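Side-chain contacts in alanine racemase (Acinetobacter baumannii, PDB 4QHR), which belongs to the alanine racemase family, pairing an N-terminal TIM-barrel domain with a C-terminal domain rich in beta strands, and carries covalently bound pyridoxal phosphate: residues K110-Y115 with K148-T153; G119-V124 with F205-P210. All coordinates share one frame; numbering follows the deposited sequence.

In the fold
Both contacts lie in the N-terminal TIM-barrel domain, and along the chain they cross. From the N terminus, helix 112-117 comes first and contributes to contact 1; the chain turns at once into strand 122-125, which opens contact 2. It then runs through helix 139-149 to segment 148-153, where contact 1 closes, and much later reaches strand 207-208, where contact 2 closes. Contact 1 ties neighbouring elements together on the outside of the barrel, while contact 2 spans its interior between strands that are not neighbours. Their centres are about 16 Å apart. Y115 OH with K121 O, and T153 O with V122 N, probably form hydrogen bonds joining the two.

Contact 1. Residues K110-Y115 with K148-T153; sequences KHKQAY and KSEGFT
The ring of F152 receives Y115 at its edge, close to the ring plane, with Y115 CD1 3.5 Å from F152 CE1. Seen from the tyrosine the approach is oblique, and the two planes are inclined at 58° with centroids 5.8 Å apart, a geometry that is neither a stack nor a T-shaped pair. K112 comes obliquely to the far end of the phenylalanine ring, its CB 3.5 Å from F152 CZ. Y115 turns its CG anti to the backbone N (chi1 -169°), and its ring reaches past F152 toward the sheet. There its hydroxyl is hydrogen-bonded to the carbonyl O of K121 and to the backbone N of C97. L108 and I109 of helix 102-110 and V122 of strand 122-125 also touch F152, which sits between the helices and the barrel wall.

K112 runs on from the ring to E150 at the partly exposed side of the contact, and the two side chains cross at about a right angle. Its ammonium forms a salt bridge through one carboxylate oxygen: K112 NZ lies 2.5 Å from E150 OE1, shorter than usual, so the exact separation is doubtful, while E150 OE2 stands 3.9 Å from K112 NZ. E150 folds back at chi2 (-70°), just before G151, whose positive phi completes the Schellman motif ending helix 139-149.

Chemically, then, a single lysine serves two purposes: its CB packs against the buried F152 ring, and its charged end meets a carboxylate at the partly exposed margin, where each charge probably favours the ionised form of the other.

Contact 2. Residues G119-V124 with F205-P210; sequences GLKVWV and FDYVRP
K121 NZ is held by two partners: a salt bridge to E96 OE2, its stronger tie, and a weak hydrogen bond to Y207 OH across the contact, at 3.1 Å. The lysine and tyrosine side chains meet from opposite directions. Bends at chi3 (-63°) and chi4 (-69°) curl the lysine chain, and K121 CE also comes within 3.2 Å of Y207 OH. E96 reaches W123 as well, its OE1 accepting from the indole NE1, so one carboxylate probably helps to position both side chains that face Y207.

Nearer the CB end of the phenol, W123 and Y207 make an edge-to-face pair. The indole presents its edge to the phenol face, with W123 CH2 3.7 Å from Y207 CG and offset toward the rim; the planes stand at 59°. R209 lies more loosely beside the indole, W123 CZ3 being 4.5 Å from R209 CD. Its guanidinium is engaged elsewhere: NH2 with M158 O, NH1 with S190 OG, and NE with N1 of the modified residue LLP at position 34.

Side chains from strands 122-125 and 207-208 thus meet in the interior enclosed by the parallel strands, as in the core of a TIM barrel, with R209 leading from that core to the pyridoxal-phosphate site.

Contact 1. Residues K110-Y115 with K148-T153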
ATOM      1  N   LYS A 110     -24.708 -30.254   2.432  1.00 16.92           N
ATOM      2  CA  LYS A 110     -25.483 -29.939   3.602  1.00 18.96           C
ATOM      3  C   LYS A 110     -26.554 -28.899   3.333  1.00 19.22           C
ATOM      4  O   LYS A 110     -27.661 -29.062   3.837  1.00 19.66           O
ATOM      5  CB  LYS A 110     -24.584 -29.487   4.744  1.00 21.48           C
ATOM      6  CG  LYS A 110     -25.290 -29.243   6.072  1.00 24.74           C
ATOM      7  CD  LYS A 110     -24.473 -29.733   7.278  1.00 26.97           C
ATOM      8  CE  LYS A 110     -25.160 -29.384   8.607  1.00 29.35           C
ATOM      9  NZ  LYS A 110     -24.949 -27.963   9.030  1.00 28.68           N
ATOM     10  N   HIS A 111     -26.238 -27.838   2.572  1.00 16.97           N
ATOM     11  CA  HIS A 111     -27.199 -26.779   2.241  1.00 16.78           C
ATOM     12  C   HIS A 111     -27.770 -26.874   0.817  1.00 16.33           C
ATOM     13  O   HIS A 111     -28.243 -25.890   0.275  1.00 15.47           O
ATOM     14  CB  HIS A 111     -26.557 -25.399   2.429  1.00 17.25           C
ATOM     15  CG  HIS A 111     -26.156 -25.127   3.840  1.00 17.74           C
ATOM     16  ND1 HIS A 111     -24.948 -25.540   4.351  1.00 18.20           N
ATOM     17  CD2 HIS A 111     -26.821 -24.540   4.858  1.00 16.70           C
ATOM     18  CE1 HIS A 111     -24.871 -25.194   5.624  1.00 17.33           C
ATOM     19  NE2 HIS A 111     -25.990 -24.578   5.953  1.00 17.96           N
ATOM     20  N   LYS A 112     -27.806 -28.066   0.254  1.00 16.30           N
ATOM     21  CA  LYS A 112     -28.145 -28.210  -1.155  1.00 17.89           C
ATOM     22  C   LYS A 112     -29.550 -27.726  -1.531  1.00 18.32           C
ATOM     23  O   LYS A 112     -29.723 -27.087  -2.549  1.00 16.50           O
ATOM     24  CB  LYS A 112     -27.919 -29.653  -1.610  1.00 19.26           C
ATOM     25  CG  LYS A 112     -29.002 -30.630  -1.213  1.00 21.26           C
ATOM     26  CD  LYS A 112     -28.639 -32.016  -1.683  1.00 24.12           C
ATOM     27  CE  LYS A 112     -29.569 -33.080  -1.121  1.00 26.19           C
ATOM     28  NZ  LYS A 112     -28.762 -34.314  -0.829  1.00 28.94           N
ATOM     29  N   GLN A 113     -30.562 -28.011  -0.714  1.00 19.58           N
ATOM     30  CA  GLN A 113     -31.927 -27.655  -1.147  1.00 21.04           C
ATOM     31  C   GLN A 113     -32.125 -26.139  -1.319  1.00 18.91           C
ATOM     32  O   GLN A 113     -32.568 -25.700  -2.388  1.00 17.99           O
ATOM     33  CB  GLN A 113     -32.991 -28.335  -0.294  1.00 24.75           C
ATOM     34  CG  GLN A 113     -33.191 -29.779  -0.822  1.00 28.97           C
ATOM     35  CD  GLN A 113     -33.839 -30.766   0.133  1.00 33.70           C
ATOM     36  OE1 GLN A 113     -33.830 -31.974  -0.137  1.00 39.72           O
ATOM     37  NE2 GLN A 113     -34.392 -30.286   1.250  1.00 35.28           N
ATOM     38  N   ALA A 114     -31.743 -25.361  -0.318  1.00 16.16           N
ATOM     39  CA  ALA A 114     -31.841 -23.903  -0.403  1.00 14.95           C
ATOM     40  C   ALA A 114     -30.950 -23.305  -1.532  1.00 13.32           C
ATOM     41  O   ALA A 114     -31.369 -22.447  -2.285  1.00 12.40           O
ATOM     42  CB  ALA A 114     -31.485 -23.292   0.938  1.00 15.77           C
ATOM     43  N   TYR A 115     -29.719 -23.808  -1.630  1.00 11.76           N
ATOM     44  CA  TYR A 115     -28.777 -23.380  -2.636  1.00 11.07           C
ATOM     45  C   TYR A 115     -29.358 -23.624  -4.018  1.00 11.03           C
ATOM     46  O   TYR A 115     -29.395 -22.728  -4.827  1.00 11.48           O
ATOM     47  CB  TYR A 115     -27.439 -24.111  -2.434  1.00 10.48           C
ATOM     48  CG  TYR A 115     -26.287 -23.576  -3.239  1.00 10.37           C
ATOM     49  CD1 TYR A 115     -26.114 -23.940  -4.557  1.00 10.39           C
ATOM     50  CD2 TYR A 115     -25.337 -22.704  -2.670  1.00 10.26           C
ATOM     51  CE1 TYR A 115     -25.013 -23.491  -5.300  1.00 10.00           C
ATOM     52  CE2 TYR A 115     -24.240 -22.217  -3.406  1.00 10.20           C
ATOM     53  CZ  TYR A 115     -24.087 -22.603  -4.729  1.00 10.21           C
ATOM     54  OH  TYR A 115     -23.011 -22.134  -5.498  1.00  9.92           O
ATOM     55  N   LYS A 148     -23.929 -33.163  -9.765  1.00 11.75           N
ATOM     56  CA  LYS A 148     -24.988 -33.311 -10.790  1.00 12.42           C
ATOM     57  C   LYS A 148     -26.126 -34.225 -10.321  1.00 13.44           C
ATOM     58  O   LYS A 148     -27.305 -33.885 -10.443  1.00 12.41           O
ATOM     59  CB  LYS A 148     -24.421 -33.888 -12.083  1.00 12.89           C
ATOM     60  CG  LYS A 148     -23.607 -32.931 -12.894  1.00 12.66           C
ATOM     61  CD  LYS A 148     -23.300 -33.620 -14.211  1.00 13.26           C
ATOM     62  CE  LYS A 148     -22.621 -32.716 -15.207  1.00 13.18           C
ATOM     63  NZ  LYS A 148     -22.562 -33.375 -16.530  1.00 13.08           N
ATOM     64  N   SER A 149     -25.767 -35.373  -9.769  1.00 14.82           N
ATOM     65  CA  SER A 149     -26.767 -36.329  -9.319  1.00 16.33           C
ATOM     66  C   SER A 149     -27.544 -35.787  -8.141  1.00 16.74           C
ATOM     67  O   SER A 149     -28.688 -36.114  -8.001  1.00 16.44           O
ATOM     68  CB  SER A 149     -26.151 -37.716  -9.038  1.00 18.55           C
ATOM     69  OG  SER A 149     -25.446 -37.690  -7.825  1.00 21.28           O
ATOM     70  N   GLU A 150     -26.931 -34.933  -7.320  1.00 16.35           N
ATOM     71  CA  GLU A 150     -27.636 -34.220  -6.242  1.00 17.00           C
ATOM     72  C   GLU A 150     -28.531 -33.068  -6.680  1.00 15.85           C
ATOM     73  O   GLU A 150     -29.195 -32.507  -5.857  1.00 16.11           O
ATOM     74  CB  GLU A 150     -26.626 -33.713  -5.187  1.00 18.41           C
ATOM     75  CG  GLU A 150     -25.934 -34.812  -4.398  1.00 20.99           C
ATOM     76  CD  GLU A 150     -26.873 -35.532  -3.442  1.00 23.98           C
ATOM     77  OE1 GLU A 150     -27.942 -34.969  -3.086  1.00 26.66           O
ATOM     78  OE2 GLU A 150     -26.564 -36.682  -3.091  1.00 25.53           O
ATOM     79  N   GLY A 151     -28.538 -32.711  -7.963  1.00 14.33           N
ATOM     80  CA  GLY A 151     -29.417 -31.685  -8.514  1.00 13.08           C
ATOM     81  C   GLY A 151     -28.759 -30.335  -8.825  1.00 12.02           C
ATOM     82  O   GLY A 151     -29.459 -29.382  -9.225  1.00 11.15           O
ATOM     83  N   PHE A 152     -27.437 -30.254  -8.712  1.00 10.60           N
ATOM     84  CA  PHE A 152     -26.716 -29.020  -8.969  1.00 10.95           C
ATOM     85  C   PHE A 152     -26.415 -28.799 -10.446  1.00 11.23           C
ATOM     86  O   PHE A 152     -26.183 -29.734 -11.210  1.00 10.89           O
ATOM     87  CB  PHE A 152     -25.379 -28.957  -8.228  1.00 10.83           C
ATOM     88  CG  PHE A 152     -25.481 -28.826  -6.741  1.00 10.95           C
ATOM     89  CD1 PHE A 152     -25.556 -27.562  -6.128  1.00 11.54           C
ATOM     90  CD2 PHE A 152     -25.487 -29.926  -5.941  1.00 11.42           C
ATOM     91  CE1 PHE A 152     -25.613 -27.443  -4.743  1.00 11.48           C
ATOM     92  CE2 PHE A 152     -25.533 -29.804  -4.549  1.00 11.07           C
ATOM     93  CZ  PHE A 152     -25.619 -28.559  -3.964  1.00 11.55           C
ATOM     94  N   THR A 153     -26.357 -27.527 -10.818  1.00 11.46           N
ATOM     95  CA  THR A 153     -25.805 -27.118 -12.096  1.00 11.27           C
ATOM     96  C   THR A 153     -24.404 -26.625 -11.782  1.00 11.18           C
ATOM     97  O   THR A 153     -24.210 -25.718 -10.926  1.00 10.98           O
ATOM     98  CB  THR A 153     -26.634 -26.014 -12.771  1.00 11.55           C
ATOM     99  OG1 THR A 153     -27.931 -26.538 -13.126  1.00 11.35           O
ATOM    100  CG2 THR A 153     -25.950 -25.455 -14.024  1.00 11.39           C
TER

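Contact 2. Residues G119-V124 with F205-P210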
ATOM      1  N   GLY A 119     -31.380 -21.082  -7.367  1.00 12.85           N
ATOM      2  CA  GLY A 119     -30.986 -21.036  -8.740  1.00 12.00           C
ATOM      3  C   GLY A 119     -29.499 -20.893  -8.906  1.00 11.03           C
ATOM      4  O   GLY A 119     -29.056 -20.452  -9.942  1.00 10.48           O
ATOM      5  N   LEU A 120     -28.728 -21.276  -7.891  1.00  9.97           N
ATOM      6  CA  LEU A 120     -27.288 -20.930  -7.854  1.00  9.84           C
ATOM      7  C   LEU A 120     -26.501 -22.081  -8.400  1.00  9.55           C
ATOM      8  O   LEU A 120     -26.700 -23.237  -7.961  1.00  9.47           O
ATOM      9  CB  LEU A 120     -26.826 -20.626  -6.420  1.00  9.72           C
ATOM     10  CG  LEU A 120     -27.532 -19.431  -5.773  1.00 10.05           C
ATOM     11  CD1 LEU A 120     -27.205 -19.395  -4.262  1.00 10.40           C
ATOM     12  CD2 LEU A 120     -27.152 -18.115  -6.434  1.00 10.31           C
ATOM     13  N   LYS A 121     -25.584 -21.774  -9.311  1.00  9.78           N
ATOM     14  CA  LYS A 121     -24.654 -22.766  -9.798  1.00  9.58           C
ATOM     15  C   LYS A 121     -23.543 -22.918  -8.815  1.00  9.86           C
ATOM     16  O   LYS A 121     -23.305 -22.040  -7.960  1.00 10.45           O
ATOM     17  CB  LYS A 121     -24.073 -22.414 -11.176  1.00  9.92           C
ATOM     18  CG  LYS A 121     -25.125 -22.061 -12.237  1.00 10.25           C
ATOM     19  CD  LYS A 121     -24.554 -21.602 -13.575  1.00 10.52           C
ATOM     20  CE  LYS A 121     -23.744 -20.339 -13.513  1.00 10.76           C
ATOM     21  NZ  LYS A 121     -24.530 -19.090 -13.226  1.00 11.24           N
ATOM     22  N   VAL A 122     -22.845 -24.037  -8.917  1.00  9.23           N
ATOM     23  CA  VAL A 122     -21.665 -24.266  -8.102  1.00  9.46           C
ATOM     24  C   VAL A 122     -20.494 -24.313  -9.072  1.00  9.39           C
ATOM     25  O   VAL A 122     -20.565 -24.998 -10.127  1.00  9.45           O
ATOM     26  CB  VAL A 122     -21.782 -25.525  -7.231  1.00  9.38           C
ATOM     27  CG1 VAL A 122     -22.223 -26.701  -8.025  1.00  9.31           C
ATOM     28  CG2 VAL A 122     -20.457 -25.841  -6.530  1.00  9.51           C
ATOM     29  N   TRP A 123     -19.458 -23.557  -8.755  1.00  9.15           N
ATOM     30  CA  TRP A 123     -18.248 -23.499  -9.565  1.00  9.47           C
ATOM     31  C   TRP A 123     -17.224 -24.490  -8.986  1.00  9.77           C
ATOM     32  O   TRP A 123     -16.833 -24.372  -7.841  1.00  9.87           O
ATOM     33  CB  TRP A 123     -17.700 -22.068  -9.647  1.00  9.70           C
ATOM     34  CG  TRP A 123     -18.630 -21.109 -10.302  1.00 10.13           C
ATOM     35  CD1 TRP A 123     -19.902 -20.794  -9.889  1.00 10.68           C
ATOM     36  CD2 TRP A 123     -18.364 -20.283 -11.431  1.00 10.73           C
ATOM     37  NE1 TRP A 123     -20.450 -19.861 -10.737  1.00 11.37           N
ATOM     38  CE2 TRP A 123     -19.522 -19.518 -11.676  1.00 10.83           C
ATOM     39  CE3 TRP A 123     -17.250 -20.119 -12.267  1.00 10.66           C
ATOM     40  CZ2 TRP A 123     -19.610 -18.612 -12.732  1.00 11.07           C
ATOM     41  CZ3 TRP A 123     -17.317 -19.246 -13.307  1.00 10.96           C
ATOM     42  CH2 TRP A 123     -18.482 -18.472 -13.537  1.00 10.74           C
ATOM     43  N   VAL A 124     -16.850 -25.501  -9.757  1.00 10.00           N
ATOM     44  CA  VAL A 124     -15.995 -26.581  -9.239  1.00 10.11           C
ATOM     45  C   VAL A 124     -14.616 -26.348  -9.799  1.00 10.43           C
ATOM     46  O   VAL A 124     -14.391 -26.452 -11.018  1.00 10.15           O
ATOM     47  CB  VAL A 124     -16.535 -27.969  -9.608  1.00  9.96           C
ATOM     48  CG1 VAL A 124     -15.654 -29.037  -9.001  1.00  9.93           C
ATOM     49  CG2 VAL A 124     -17.986 -28.132  -9.147  1.00  9.52           C
ATOM     50  N   PHE A 205     -15.398 -20.767 -23.826  1.00 11.28           N
ATOM     51  CA  PHE A 205     -16.608 -21.483 -23.339  1.00 11.46           C
ATOM     52  C   PHE A 205     -17.702 -20.538 -22.833  1.00 10.68           C
ATOM     53  O   PHE A 205     -18.005 -19.518 -23.493  1.00 10.08           O
ATOM     54  CB  PHE A 205     -16.198 -22.556 -22.344  1.00 12.35           C
ATOM     55  CG  PHE A 205     -15.254 -23.563 -22.927  1.00 13.36           C
ATOM     56  CD1 PHE A 205     -15.699 -24.412 -23.951  1.00 14.35           C
ATOM     57  CD2 PHE A 205     -13.928 -23.652 -22.512  1.00 14.32           C
ATOM     58  CE1 PHE A 205     -14.849 -25.344 -24.539  1.00 14.81           C
ATOM     59  CE2 PHE A 205     -13.083 -24.606 -23.080  1.00 14.78           C
ATOM     60  CZ  PHE A 205     -13.543 -25.433 -24.108  1.00 15.12           C
ATOM     61  N   ASP A 206     -18.283 -20.815 -21.661  1.00  9.98           N
ATOM     62  CA  ASP A 206     -19.506 -20.114 -21.238  1.00  9.63           C
ATOM     63  C   ASP A 206     -19.268 -18.812 -20.454  1.00  9.52           C
ATOM     64  O   ASP A 206     -20.065 -17.880 -20.539  1.00 10.08           O
ATOM     65  CB  ASP A 206     -20.332 -21.083 -20.424  1.00  9.36           C
ATOM     66  CG  ASP A 206     -20.574 -22.382 -21.186  1.00  9.39           C
ATOM     67  OD1 ASP A 206     -21.449 -22.366 -22.084  1.00  9.71           O
ATOM     68  OD2 ASP A 206     -19.856 -23.356 -20.971  1.00  8.96           O
ATOM     69  N   TYR A 207     -18.195 -18.761 -19.683  1.00  9.51           N
ATOM     70  CA  TYR A 207     -17.844 -17.608 -18.863  1.00  9.12           C
ATOM     71  C   TYR A 207     -16.348 -17.304 -18.958  1.00  8.72           C
ATOM     72  O   TYR A 207     -15.534 -18.157 -18.725  1.00  9.18           O
ATOM     73  CB  TYR A 207     -18.152 -17.883 -17.393  1.00  9.22           C
ATOM     74  CG  TYR A 207     -19.608 -18.025 -17.057  1.00  9.46           C
ATOM     75  CD1 TYR A 207     -20.235 -19.275 -17.134  1.00  9.96           C
ATOM     76  CD2 TYR A 207     -20.355 -16.945 -16.669  1.00  9.85           C
ATOM     77  CE1 TYR A 207     -21.587 -19.422 -16.837  1.00 10.23           C
ATOM     78  CE2 TYR A 207     -21.704 -17.086 -16.356  1.00 10.43           C
ATOM     79  CZ  TYR A 207     -22.304 -18.326 -16.463  1.00 10.53           C
ATOM     80  OH  TYR A 207     -23.623 -18.485 -16.140  1.00 11.82           O
ATOM     81  N   VAL A 208     -16.018 -16.052 -19.272  1.00  8.42           N
ATOM     82  CA  VAL A 208     -14.666 -15.532 -19.138  1.00  8.08           C
ATOM     83  C   VAL A 208     -14.631 -14.639 -17.866  1.00  8.21           C
ATOM     84  O   VAL A 208     -15.678 -14.086 -17.424  1.00  8.06           O
ATOM     85  CB  VAL A 208     -14.241 -14.778 -20.421  1.00  7.94           C
ATOM     86  CG1 VAL A 208     -14.220 -15.746 -21.596  1.00  7.74           C
ATOM     87  CG2 VAL A 208     -15.091 -13.552 -20.703  1.00  7.87           C
ATOM     88  N   ARG A 209     -13.439 -14.485 -17.321  1.00  8.16           N
ATOM     89  CA  ARG A 209     -13.205 -13.792 -16.063  1.00  8.54           C
ATOM     90  C   ARG A 209     -12.109 -12.741 -16.188  1.00  7.65           C
ATOM     91  O   ARG A 209     -11.071 -12.902 -15.616  1.00  7.63           O
ATOM     92  CB  ARG A 209     -12.834 -14.775 -14.979  1.00  9.31           C
ATOM     93  CG  ARG A 209     -13.805 -15.956 -14.872  1.00 10.05           C
ATOM     94  CD  ARG A 209     -13.586 -16.792 -13.627  1.00 11.13           C
ATOM     95  NE  ARG A 209     -12.198 -17.277 -13.457  1.00 11.82           N
ATOM     96  CZ  ARG A 209     -11.700 -18.430 -13.889  1.00 13.36           C
ATOM     97  NH1 ARG A 209     -12.438 -19.275 -14.610  1.00 13.97           N
ATOM     98  NH2 ARG A 209     -10.416 -18.723 -13.636  1.00 13.93           N
ATOM     99  N   PRO A 210     -12.356 -11.674 -16.936  1.00  6.75           N
ATOM    100  CA  PRO A 210     -11.381 -10.631 -16.968  1.00  6.62           C
ATOM    101  C   PRO A 210     -11.198  -9.886 -15.643  1.00  6.46           C
ATOM    102  O   PRO A 210     -12.180  -9.488 -15.012  1.00  6.32           O
ATOM    103  CB  PRO A 210     -11.965  -9.629 -17.933  1.00  6.47           C
ATOM    104  CG  PRO A 210     -13.458  -9.798 -17.726  1.00  6.51           C
ATOM    105  CD  PRO A 210     -13.607 -11.278 -17.605  1.00  6.54           C
TER